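Local coordinates for tautomerase domain-containing protein (Gammaproteobacteria bacterium SG8_31, PDB 7M59), which is of unknown function but belongs to the tautomerase superfamily, whose members share a small beta-alpha-beta fold, here in a six-chain assembly, at residues I7-R11 with L57-T61; K16-A20 with V40-E44. One frame throughout, in Å; residues are numbered along the deposited sequence.

Contact 1 of 2, residues I7-R11 with L57-T61; sequences IRQGR and LPEYT
Arg11 lies flat on the ring of Tyr60 where the loop leaving strand 2-8 of this tautomerase-type beta-alpha-beta fold runs beside the C-terminal segment 57-61. From CB the Arg11 chain bends at chi2 (80°), which brings it across the ring. Arg11 CG passes Tyr60 CE1 at 3.8 Å, and Arg11 CD makes a CH-pi contact 3.7 Å from the centroid of that ring. NE sits over the middle of the ring, and CZ completes a cation-pi stack, with the two planes 16° apart. At the tip, Arg11 NH2 lies 3.4 Å from Tyr60 CD2, while Arg11 NH1 bonds to Arg8 O at 2.9 Å. Arg11 NE also bonds to Ile31 O of the second subunit, so guanidinium rotation is restricted from several sides. Arginine suits this place because it offers a flat cation and several N-H groups at once. Tyr60 OH is held by Gln15. Gly10, with a positive phi of 118°, takes the turn at the ring's edge. Arg8 NH1 donates to Pro58 O at 2.9 Å from above the carbonyl plane. Farther out, Gln9 NE2 reaches Glu59 OE1 at 3.0 Å, on the syn side of the carboxylate but well out of its plane; Glu59 OE2 is bonded to Gly47 N.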
loop_
_atom_site.group_PDB
_atom_site.type_symbol
_atom_site.label_atom_id
_atom_site.label_comp_id
_atom_site.label_asym_id
_atom_site.label_seq_id
_atom_site.Cartn_x
_atom_site.Cartn_y
_atom_site.Cartn_z
ATOM N N ILE A 7 -10.433 -4.661 3.322
ATOM C CA ILE A 7 -11.586 -5.544 3.433
ATOM C C ILE A 7 -12.840 -4.796 3.001
ATOM O O ILE A 7 -12.876 -3.566 2.939
ATOM C CB ILE A 7 -11.739 -6.095 4.866
ATOM C CG1 ILE A 7 -12.174 -4.980 5.826
ATOM C CG2 ILE A 7 -10.433 -6.732 5.326
ATOM C CD1 ILE A 7 -12.417 -5.481 7.271
ATOM N N ARG A 8 -13.887 -5.555 2.697
ATOM C CA ARG A 8 -15.151 -4.926 2.338
ATOM C C ARG A 8 -15.871 -4.432 3.591
ATOM O O ARG A 8 -15.812 -5.064 4.648
ATOM C CB ARG A 8 -16.029 -5.898 1.549
ATOM C CG ARG A 8 -15.597 -6.050 0.078
ATOM C CD ARG A 8 -16.272 -7.256 -0.583
ATOM N NE ARG A 8 -15.902 -8.451 0.158
ATOM C CZ ARG A 8 -16.717 -9.446 0.481
ATOM N NH1 ARG A 8 -17.994 -9.438 0.105
ATOM N NH2 ARG A 8 -16.240 -10.457 1.195
ATOM N N GLN A 9 -16.540 -3.286 3.457
ATOM C CA GLN A 9 -17.282 -2.670 4.549
ATOM C C GLN A 9 -18.427 -3.576 5.000
ATOM O O GLN A 9 -18.885 -4.451 4.264
ATOM C CB GLN A 9 -17.847 -1.319 4.101
ATOM C CG GLN A 9 -18.816 -1.465 2.933
ATOM C CD GLN A 9 -19.197 -0.145 2.279
ATOM O OE1 GLN A 9 -18.595 0.895 2.546
ATOM N NE2 GLN A 9 -20.205 -0.187 1.414
ATOM N N GLY A 10 -18.894 -3.354 6.227
ATOM C CA GLY A 10 -20.079 -4.041 6.729
ATOM C C GLY A 10 -19.854 -4.928 7.933
ATOM O O GLY A 10 -20.836 -5.441 8.498
ATOM N N ARG A 11 -18.611 -5.148 8.351
ATOM C CA ARG A 11 -18.343 -5.936 9.541
ATOM C C ARG A 11 -18.528 -5.091 10.798
ATOM O O ARG A 11 -18.405 -3.864 10.783
ATOM C CB ARG A 11 -16.921 -6.496 9.509
ATOM C CG ARG A 11 -16.772 -7.813 8.770
ATOM C CD ARG A 11 -16.700 -7.608 7.266
ATOM N NE ARG A 11 -16.519 -8.886 6.590
ATOM C CZ ARG A 11 -16.064 -9.019 5.350
ATOM N NH1 ARG A 11 -15.730 -7.946 4.641
ATOM N NH2 ARG A 11 -15.926 -10.232 4.826
ATOM N N LEU A 57 -16.858 -7.750 -6.555
ATOM C CA LEU A 57 -17.296 -8.553 -5.428
ATOM C C LEU A 57 -18.600 -7.999 -4.856
ATOM O O LEU A 57 -18.874 -6.799 -4.956
ATOM C CB LEU A 57 -16.225 -8.580 -4.337
ATOM C CG LEU A 57 -14.867 -9.193 -4.699
ATOM C CD1 LEU A 57 -14.041 -9.491 -3.447
ATOM C CD2 LEU A 57 -15.014 -10.436 -5.558
ATOM N N PRO A 58 -19.434 -8.855 -4.270
ATOM C CA PRO A 58 -20.687 -8.371 -3.685
ATOM C C PRO A 58 -20.440 -7.631 -2.379
ATOM O O PRO A 58 -19.367 -7.708 -1.774
ATOM C CB PRO A 58 -21.489 -9.656 -3.458
ATOM C CG PRO A 58 -20.458 -10.710 -3.275
ATOM C CD PRO A 58 -19.317 -10.322 -4.187
ATOM N N GLU A 59 -21.457 -6.888 -1.954
ATOM C CA GLU A 59 -21.420 -6.249 -0.647
ATOM C C GLU A 59 -21.476 -7.293 0.458
ATOM O O GLU A 59 -22.183 -8.300 0.348
ATOM C CB GLU A 59 -22.591 -5.280 -0.486
ATOM C CG GLU A 59 -22.438 -4.003 -1.258
ATOM C CD GLU A 59 -21.295 -3.166 -0.726
ATOM O OE1 GLU A 59 -21.275 -2.879 0.496
ATOM O OE2 GLU A 59 -20.429 -2.810 -1.532
ATOM N N TYR A 60 -20.725 -7.052 1.530
ATOM C CA TYR A 60 -20.820 -7.872 2.728
ATOM C C TYR A 60 -21.954 -7.359 3.609
ATOM O O TYR A 60 -22.000 -6.171 3.946
ATOM C CB TYR A 60 -19.507 -7.865 3.512
ATOM C CG TYR A 60 -19.593 -8.667 4.782
ATOM C CD1 TYR A 60 -19.963 -8.070 5.981
ATOM C CD2 TYR A 60 -19.333 -10.036 4.777
ATOM C CE1 TYR A 60 -20.060 -8.801 7.132
ATOM C CE2 TYR A 60 -19.423 -10.773 5.933
ATOM C CZ TYR A 60 -19.788 -10.154 7.103
ATOM O OH TYR A 60 -19.882 -10.875 8.263
ATOM N N THR A 61 -22.853 -8.265 4.013
ATOM C CA THR A 61 -23.987 -7.904 4.856
ATOM C C THR A 61 -24.030 -8.615 6.203
ATOM O O THR A 61 -24.791 -8.185 7.080
ATOM C CB THR A 61 -25.310 -8.187 4.127
ATOM O OG1 THR A 61 -25.342 -9.561 3.723
ATOM C CG2 THR A 61 -25.447 -7.304 2.901
HETATM O O HOH W 1 -19.260 -4.594 1.533
HETATM O O HOH W 2 -23.654 -5.248 7.476
#

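Contact 2 of 2, residues K16-A20 with V40-E44; sequences KQAMA and VLIRE
This is a buried helix-on-sheet contact inside the beta-alpha-beta unit: helix 13-31, the crossover between parallel strands 2-8 and 39-45, lays one side against the second of them. The local axes pass 9.7 Å apart, with N-to-C directions 144° from each other. Strand alternation points Val40, Ile42 and Glu44 toward the helix, which answers with Lys16, Met19 and Ala20. Ile42 is the central apolar piece. Its CG1 stands anti to the carbonyl carbon (chi1 -60°) and the chain runs on extended, carrying Ile42 CD1 to the helix backbone, 3.6 Å from Lys16 O. Met19 meets it tip to tip: a bend at chi3 swings the methyl Met19 CE to within 3.7 Å of Ile42 CG1, a flexible thioether chain fitting itself to a branched neighbour. Ala20, having only a methyl, allows the backbones to come close beside Val40, and Ala20 CB touches Val40 CG1 at 4.1 Å. Beta-branched Val40 and Ile42 suit a strand, since branching at CB favours the extended backbone and gives a broad apolar surface. Toward the Glu44 end the chemistry becomes polar. Lys16 touches Ile42 CD1 with its CB, and its chain runs on to Glu44, which it crosses at about a right angle; His49 of the fourth subunit is a second partner of the ammonium. In the salt bridge, Lys16 NZ stands above the carboxylate plane, 3.0 Å from Glu44 OE2.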
loop_
_atom_site.group_PDB
_atom_site.type_symbol
_atom_site.label_atom_id
_atom_site.label_comp_id
_atom_site.label_asym_id
_atom_site.label_seq_id
_atom_site.Cartn_x
_atom_site.Cartn_y
_atom_site.Cartn_z
ATOM N N LYS A 16 -13.846 -6.914 13.292
ATOM C CA LYS A 16 -12.584 -6.325 12.850
ATOM C C LYS A 16 -11.511 -6.432 13.929
ATOM O O LYS A 16 -10.342 -6.696 13.623
ATOM C CB LYS A 16 -12.811 -4.869 12.429
ATOM C CG LYS A 16 -13.599 -4.752 11.126
ATOM C CD LYS A 16 -13.783 -3.309 10.695
ATOM C CE LYS A 16 -14.887 -2.623 11.510
ATOM N NZ LYS A 16 -15.138 -1.234 11.031
ATOM N N GLN A 17 -11.883 -6.247 15.200
ATOM C CA GLN A 17 -10.901 -6.412 16.269
ATOM C C GLN A 17 -10.463 -7.867 16.389
ATOM O O GLN A 17 -9.274 -8.152 16.591
ATOM C CB GLN A 17 -11.470 -5.898 17.597
ATOM C CG GLN A 17 -10.527 -6.048 18.799
ATOM C CD GLN A 17 -9.224 -5.269 18.654
ATOM O OE1 GLN A 17 -9.113 -4.363 17.827
ATOM N NE2 GLN A 17 -8.233 -5.617 19.469
ATOM N N ALA A 18 -11.409 -8.802 16.263
ATOM C CA ALA A 18 -11.059 -10.218 16.250
ATOM C C ALA A 18 -10.085 -10.533 15.125
ATOM O O ALA A 18 -9.132 -11.297 15.314
ATOM C CB ALA A 18 -12.320 -11.069 16.103
ATOM N N MET A 19 -10.308 -9.949 13.947
ATOM C CA MET A 19 -9.392 -10.175 12.835
ATOM C C MET A 19 -8.008 -9.629 13.148
ATOM O O MET A 19 -6.997 -10.296 12.900
ATOM C CB MET A 19 -9.934 -9.536 11.556
ATOM C CG MET A 19 -9.058 -9.822 10.339
ATOM S SD MET A 19 -9.508 -8.867 8.881
ATOM C CE MET A 19 -9.032 -7.207 9.347
ATOM N N ALA A 20 -7.944 -8.406 13.683
ATOM C CA ALA A 20 -6.648 -7.794 13.958
ATOM C C ALA A 20 -5.881 -8.592 15.003
ATOM O O ALA A 20 -4.669 -8.800 14.876
ATOM C CB ALA A 20 -6.842 -6.347 14.413
ATOM N N VAL A 40 -1.122 -3.651 12.625
ATOM C CA VAL A 40 -2.192 -4.053 11.719
ATOM C C VAL A 40 -3.029 -2.826 11.396
ATOM O O VAL A 40 -3.416 -2.069 12.295
ATOM C CB VAL A 40 -3.062 -5.164 12.329
ATOM C CG1 VAL A 40 -4.183 -5.536 11.375
ATOM C CG2 VAL A 40 -2.212 -6.381 12.648
ATOM N N LEU A 41 -3.308 -2.625 10.116
ATOM C CA LEU A 41 -4.071 -1.476 9.655
ATOM C C LEU A 41 -5.227 -1.984 8.809
ATOM O O LEU A 41 -5.012 -2.761 7.876
ATOM C CB LEU A 41 -3.180 -0.527 8.846
ATOM C CG LEU A 41 -3.925 0.627 8.187
ATOM C CD1 LEU A 41 -4.397 1.603 9.266
ATOM C CD2 LEU A 41 -2.992 1.302 7.213
ATOM N N ILE A 42 -6.448 -1.561 9.139
ATOM C CA ILE A 42 -7.654 -2.014 8.456
ATOM C C ILE A 42 -8.232 -0.856 7.655
ATOM O O ILE A 42 -8.399 0.252 8.182
ATOM C CB ILE A 42 -8.701 -2.544 9.450
ATOM C CG1 ILE A 42 -8.134 -3.723 10.247
ATOM C CG2 ILE A 42 -9.971 -2.936 8.700
ATOM C CD1 ILE A 42 -8.977 -4.079 11.479
ATOM N N ARG A 43 -8.545 -1.108 6.388
ATOM C CA ARG A 43 -9.252 -0.149 5.550
ATOM C C ARG A 43 -10.472 -0.830 4.952
ATOM O O ARG A 43 -10.365 -1.950 4.442
ATOM C CB ARG A 43 -8.356 0.381 4.420
ATOM C CG ARG A 43 -7.230 1.295 4.890
ATOM C CD ARG A 43 -6.417 1.825 3.692
ATOM N NE ARG A 43 -5.715 0.730 3.020
ATOM C CZ ARG A 43 -4.407 0.488 3.120
ATOM N NH1 ARG A 43 -3.607 1.278 3.844
ATOM N NH2 ARG A 43 -3.887 -0.553 2.479
ATOM N N GLU A 44 -11.620 -0.154 4.997
ATOM C CA GLU A 44 -12.859 -0.670 4.425
ATOM C C GLU A 44 -13.184 0.026 3.115
ATOM O O GLU A 44 -12.977 1.235 2.971
ATOM C CB GLU A 44 -14.035 -0.471 5.382
ATOM C CG GLU A 44 -13.925 -1.239 6.665
ATOM C CD GLU A 44 -14.996 -0.822 7.658
ATOM O OE1 GLU A 44 -15.131 0.392 7.930
ATOM O OE2 GLU A 44 -15.718 -1.710 8.139
#

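How the contacts relate
Contact 2 belongs to the core, its centre about 5 Å from the centre of the chain, and contact 1 is partly buried, its centre about 11 Å from it; their own centres are about 13 Å apart. Both reach the sheet of strands 2-8 and 39-45, contact 1 through the end of strand 2-8 and contact 2 through strand 39-45, and contact 2 is nested within the chain loop that contact 1 closes. Methyl and methylene packing dominates in contact 2, with one salt bridge at its end. Contact 1 instead uses arginine stacking, amide and carbonyl bonds and bridging waters, where buried arginines meet exposed residues. The two join directly: Ile7 N probably bonds to Arg43 O at 2.9 Å, and Ile7 packs on Ile42.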